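PDB 3KG7: CurH from Lyngbya majuscula, which probably dehydrates a beta-hydroxyacyl intermediate during curacin assembly, acting as the dehydratase domain of the CurH polyketide synthase module. Local coordinates for residues T209-F218 against S252-Y263. Sequence-based numbering, arbitrary orientation.
Sequences TRLTPDLFDF and SRVNEQLQTRSY
Arg261 and Phe218 join a beta-hairpin of the double hotdog fold to the loop that follows helix 202-207, a worked example of how one arginine can serve both a charge and an aromatic ring. The cation-pi contact places Arg261 CZ 4.1 Å from the centroid of the Phe218 ring, over its face, while CD adds a CH-pi contact on that same face. A bend at chi3 (81°) turns the guanidinium across the ring, their planes 39° apart; Val254 CG2 covers the other guanidinium face.

Among the polar contacts, Asp214 OD2 meets the edge of the guanidinium in a salt bridge with NH2. The other oxygen, OD1, accepts a nearly straight bond from Ser252 N (3.1 Å, 167°) on its syn side but tilted well out of the carboxylate plane. Ser252 OG in turn accepts from Arg261 NH2 at 3.0 Å, so one serine holds both the arginine and the carboxylate. Replacing Phe218 by alanine is likely to leave the guanidinium without its aromatic support, freer to turn away from Asp214.

Thr212 OG1 lies over the centre of the Tyr263 ring, and Phe281 packs edge-to-face with that ring. Tyr263 OH donates to a lone pair of Thr209 O at 2.6 Å, in the carbonyl plane.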
loop_
_atom_site.group_PDB
_atom_site.type_symbol
_atom_site.label_atom_id
_atom_site.label_comp_id
_atom_site.label_asym_id
_atom_site.label_seq_id
_atom_site.Cartn_x
_atom_site.Cartn_y
_atom_site.Cartn_z
ATOM N N THR C 209 -8.996 13.542 28.431
ATOM C CA THR C 209 -7.697 13.929 28.936
ATOM C C THR C 209 -7.714 15.359 29.450
ATOM O O THR C 209 -6.682 15.883 29.887
ATOM C CB THR C 209 -6.637 13.803 27.836
ATOM O OG1 THR C 209 -6.824 14.847 26.880
ATOM C CG2 THR C 209 -6.742 12.453 27.135
ATOM N N ARG C 210 -8.895 15.977 29.418
ATOM C CA ARG C 210 -9.030 17.415 29.655
ATOM C C ARG C 210 -9.079 17.866 31.121
ATOM O O ARG C 210 -9.079 19.067 31.387
ATOM C CB ARG C 210 -10.243 17.965 28.899
ATOM C CG ARG C 210 -10.049 18.045 27.404
ATOM C CD ARG C 210 -11.321 18.465 26.699
ATOM N NE ARG C 210 -11.246 18.194 25.262
ATOM C CZ ARG C 210 -12.234 18.408 24.391
ATOM N NH1 ARG C 210 -13.398 18.906 24.790
ATOM N NH2 ARG C 210 -12.061 18.115 23.111
ATOM N N LEU C 211 -9.127 16.927 32.067
ATOM C CA LEU C 211 -9.236 17.303 33.484
ATOM C C LEU C 211 -8.489 16.387 34.451
ATOM O O LEU C 211 -8.458 15.160 34.294
ATOM C CB LEU C 211 -10.705 17.442 33.911
ATOM C CG LEU C 211 -11.049 17.922 35.330
ATOM C CD1 LEU C 211 -10.578 19.349 35.594
ATOM C CD2 LEU C 211 -12.541 17.803 35.591
ATOM N N THR C 212 -7.905 17.024 35.463
ATOM C CA THR C 212 -7.161 16.371 36.521
ATOM C C THR C 212 -7.543 17.120 37.794
ATOM O O THR C 212 -7.827 18.318 37.719
ATOM C CB THR C 212 -5.640 16.523 36.293
ATOM O OG1 THR C 212 -5.359 16.614 34.891
ATOM C CG2 THR C 212 -4.885 15.342 36.872
ATOM N N PRO C 213 -7.573 16.427 38.961
ATOM C CA PRO C 213 -7.801 17.065 40.272
ATOM C C PRO C 213 -7.081 18.410 40.469
ATOM O O PRO C 213 -7.583 19.289 41.182
ATOM C CB PRO C 213 -7.245 16.033 41.256
ATOM C CG PRO C 213 -7.459 14.733 40.587
ATOM C CD PRO C 213 -7.420 14.964 39.099
ATOM N N ASP C 214 -5.927 18.558 39.820
ATOM C CA ASP C 214 -5.057 19.720 39.982
ATOM C C ASP C 214 -4.826 20.463 38.664
ATOM O O ASP C 214 -3.689 20.786 38.318
ATOM C CB ASP C 214 -3.714 19.267 40.566
ATOM C CG ASP C 214 -2.991 18.272 39.666
ATOM O OD1 ASP C 214 -3.561 17.203 39.354
ATOM O OD2 ASP C 214 -1.848 18.570 39.267
ATOM N N LEU C 215 -5.903 20.742 37.934
ATOM C CA LEU C 215 -5.799 21.407 36.631
ATOM C C LEU C 215 -5.512 22.914 36.743
ATOM O O LEU C 215 -5.026 23.532 35.796
ATOM C CB LEU C 215 -7.049 21.142 35.780
ATOM C CG LEU C 215 -6.896 21.277 34.258
ATOM C CD1 LEU C 215 -6.455 19.952 33.623
ATOM C CD2 LEU C 215 -8.189 21.770 33.627
ATOM N N PHE C 216 -5.802 23.495 37.903
ATOM C CA PHE C 216 -5.490 24.903 38.172
ATOM C C PHE C 216 -4.006 25.103 38.503
ATOM O O PHE C 216 -3.562 26.228 38.750
ATOM C CB PHE C 216 -6.371 25.442 39.311
ATOM C CG PHE C 216 -7.842 25.481 38.977
ATOM C CD1 PHE C 216 -8.653 24.369 39.193
ATOM C CD2 PHE C 216 -8.415 26.633 38.444
ATOM C CE1 PHE C 216 -10.013 24.401 38.879
ATOM C CE2 PHE C 216 -9.775 26.675 38.128
ATOM C CZ PHE C 216 -10.574 25.556 38.346
ATOM N N ASP C 217 -3.252 24.003 38.491
ATOM C CA ASP C 217 -1.853 23.978 38.911
ATOM C C ASP C 217 -0.918 24.090 37.711
ATOM O O ASP C 217 0.167 24.671 37.812
ATOM C CB ASP C 217 -1.572 22.676 39.670
ATOM C CG ASP C 217 -0.641 22.862 40.853
ATOM O OD1 ASP C 217 0.331 23.641 40.753
ATOM O OD2 ASP C 217 -0.880 22.204 41.887
ATOM N N PHE C 218 -1.350 23.513 36.587
ATOM C CA PHE C 218 -0.623 23.545 35.315
ATOM C C PHE C 218 -0.244 24.992 34.959
ATOM O O PHE C 218 -1.016 25.690 34.293
ATOM C CB PHE C 218 -1.494 22.946 34.191
ATOM C CG PHE C 218 -1.746 21.450 34.309
ATOM C CD1 PHE C 218 -1.430 20.597 33.252
ATOM C CD2 PHE C 218 -2.324 20.897 35.455
ATOM C CE1 PHE C 218 -1.668 19.221 33.343
ATOM C CE2 PHE C 218 -2.563 19.517 35.550
ATOM C CZ PHE C 218 -2.233 18.683 34.495
ATOM N N SER C 252 -2.071 14.497 39.196
ATOM C CA SER C 252 -1.010 14.233 38.225
ATOM C C SER C 252 0.371 14.160 38.874
ATOM O O SER C 252 0.715 14.989 39.714
ATOM C CB SER C 252 -1.020 15.290 37.113
ATOM O OG SER C 252 -1.013 16.601 37.648
ATOM N N ARG C 253 1.145 13.153 38.482
ATOM C CA ARG C 253 2.526 13.018 38.931
ATOM C C ARG C 253 3.440 13.910 38.104
ATOM O O ARG C 253 3.407 13.892 36.875
ATOM C CB ARG C 253 2.989 11.560 38.878
ATOM C CG ARG C 253 2.280 10.643 39.889
ATOM C CD ARG C 253 2.755 9.187 39.813
ATOM N NE ARG C 253 3.004 8.748 38.442
ATOM C CZ ARG C 253 2.056 8.442 37.562
ATOM N NH1 ARG C 253 0.774 8.524 37.896
ATOM N NH2 ARG C 253 2.394 8.058 36.338
ATOM N N VAL C 254 4.248 14.698 38.802
ATOM C CA VAL C 254 5.117 15.678 38.179
ATOM C C VAL C 254 6.561 15.208 38.283
ATOM O O VAL C 254 7.147 15.217 39.371
ATOM C CB VAL C 254 4.967 17.070 38.855
ATOM C CG1 VAL C 254 5.917 18.099 38.227
ATOM C CG2 VAL C 254 3.524 17.550 38.772
ATOM N N ASN C 255 7.118 14.754 37.163
ATOM C CA ASN C 255 8.557 14.551 37.082
ATOM C C ASN C 255 9.211 15.918 36.898
ATOM O O ASN C 255 8.768 16.726 36.076
ATOM C CB ASN C 255 8.937 13.600 35.936
ATOM C CG ASN C 255 10.393 13.113 36.055
ATOM O OD1 ASN C 255 11.371 13.985 36.287
ATOM N ND2 ASN C 255 10.531 11.715 35.822
ATOM N N GLU C 256 10.254 16.176 37.677
ATOM C CA GLU C 256 10.913 17.474 37.662
ATOM C C GLU C 256 12.123 17.448 36.737
ATOM O O GLU C 256 12.185 18.208 35.766
ATOM C CB GLU C 256 11.333 17.878 39.081
ATOM C CG GLU C 256 10.216 17.817 40.127
ATOM C CD GLU C 256 9.430 19.113 40.245
ATOM O OE1 GLU C 256 9.374 19.662 41.372
ATOM O OE2 GLU C 256 8.872 19.586 39.219
ATOM N N GLN C 257 13.069 16.555 37.043
ATOM C CA GLN C 257 14.347 16.457 36.330
ATOM C C GLN C 257 14.164 16.117 34.838
ATOM O O GLN C 257 14.934 16.585 33.992
ATOM C CB GLN C 257 15.261 15.427 37.010
ATOM C CG GLN C 257 15.207 15.424 38.549
ATOM C CD GLN C 257 16.047 16.540 39.207
ATOM O OE1 GLN C 257 17.058 16.988 38.624
ATOM N NE2 GLN C 257 15.637 16.978 40.456
ATOM N N LEU C 258 13.146 15.312 34.529
ATOM C CA LEU C 258 12.798 14.983 33.139
ATOM C C LEU C 258 11.531 15.705 32.655
ATOM O O LEU C 258 11.056 15.466 31.539
ATOM C CB LEU C 258 12.690 13.463 32.938
ATOM C CG LEU C 258 14.029 12.717 32.736
ATOM C CD1 LEU C 258 13.988 11.304 33.330
ATOM C CD2 LEU C 258 14.441 12.690 31.251
ATOM N N GLN C 259 10.999 16.575 33.517
ATOM C CA GLN C 259 9.975 17.581 33.175
ATOM C C GLN C 259 8.763 17.074 32.381
ATOM O O GLN C 259 8.623 17.366 31.190
ATOM C CB GLN C 259 10.629 18.778 32.465
ATOM C CG GLN C 259 9.845 20.092 32.560
ATOM C CD GLN C 259 9.857 20.710 33.955
ATOM O OE1 GLN C 259 10.758 20.460 34.759
ATOM N NE2 GLN C 259 8.850 21.526 34.242
ATOM N N THR C 260 7.894 16.324 33.057
ATOM C CA THR C 260 6.668 15.784 32.464
ATOM C C THR C 260 5.581 15.684 33.527
ATOM O O THR C 260 5.876 15.395 34.688
ATOM C CB THR C 260 6.874 14.356 31.894
ATOM O OG1 THR C 260 7.287 13.462 32.943
ATOM C CG2 THR C 260 7.906 14.335 30.773
ATOM N N ARG C 261 4.331 15.925 33.140
ATOM C CA ARG C 261 3.187 15.630 34.012
ATOM C C ARG C 261 2.478 14.397 33.475
ATOM O O ARG C 261 2.177 14.336 32.284
ATOM C CB ARG C 261 2.193 16.791 34.063
ATOM C CG ARG C 261 2.726 18.077 34.644
ATOM C CD ARG C 261 1.612 19.095 34.763
ATOM N NE ARG C 261 0.803 18.887 35.962
ATOM C CZ ARG C 261 0.998 19.513 37.123
ATOM N NH1 ARG C 261 1.977 20.398 37.260
ATOM N NH2 ARG C 261 0.209 19.255 38.156
ATOM N N SER C 262 2.211 13.421 34.340
ATOM C CA SER C 262 1.548 12.184 33.913
ATOM C C SER C 262 0.350 11.848 34.786
ATOM O O SER C 262 0.356 12.124 35.992
ATOM C CB SER C 262 2.522 11.007 33.928
ATOM O OG SER C 262 3.827 11.410 33.559
ATOM N N TYR C 263 -0.669 11.240 34.178
ATOM C CA TYR C 263 -1.871 10.827 34.915
ATOM C C TYR C 263 -2.651 9.670 34.283
ATOM O O TYR C 263 -2.307 9.183 33.206
ATOM C CB TYR C 263 -2.794 12.027 35.239
ATOM C CG TYR C 263 -3.185 12.913 34.071
ATOM C CD1 TYR C 263 -2.316 13.900 33.590
ATOM C CD2 TYR C 263 -4.440 12.792 33.471
ATOM C CE1 TYR C 263 -2.679 14.726 32.517
ATOM C CE2 TYR C 263 -4.814 13.616 32.400
ATOM C CZ TYR C 263 -3.929 14.578 31.929
ATOM O OH TYR C 263 -4.295 15.384 30.873
#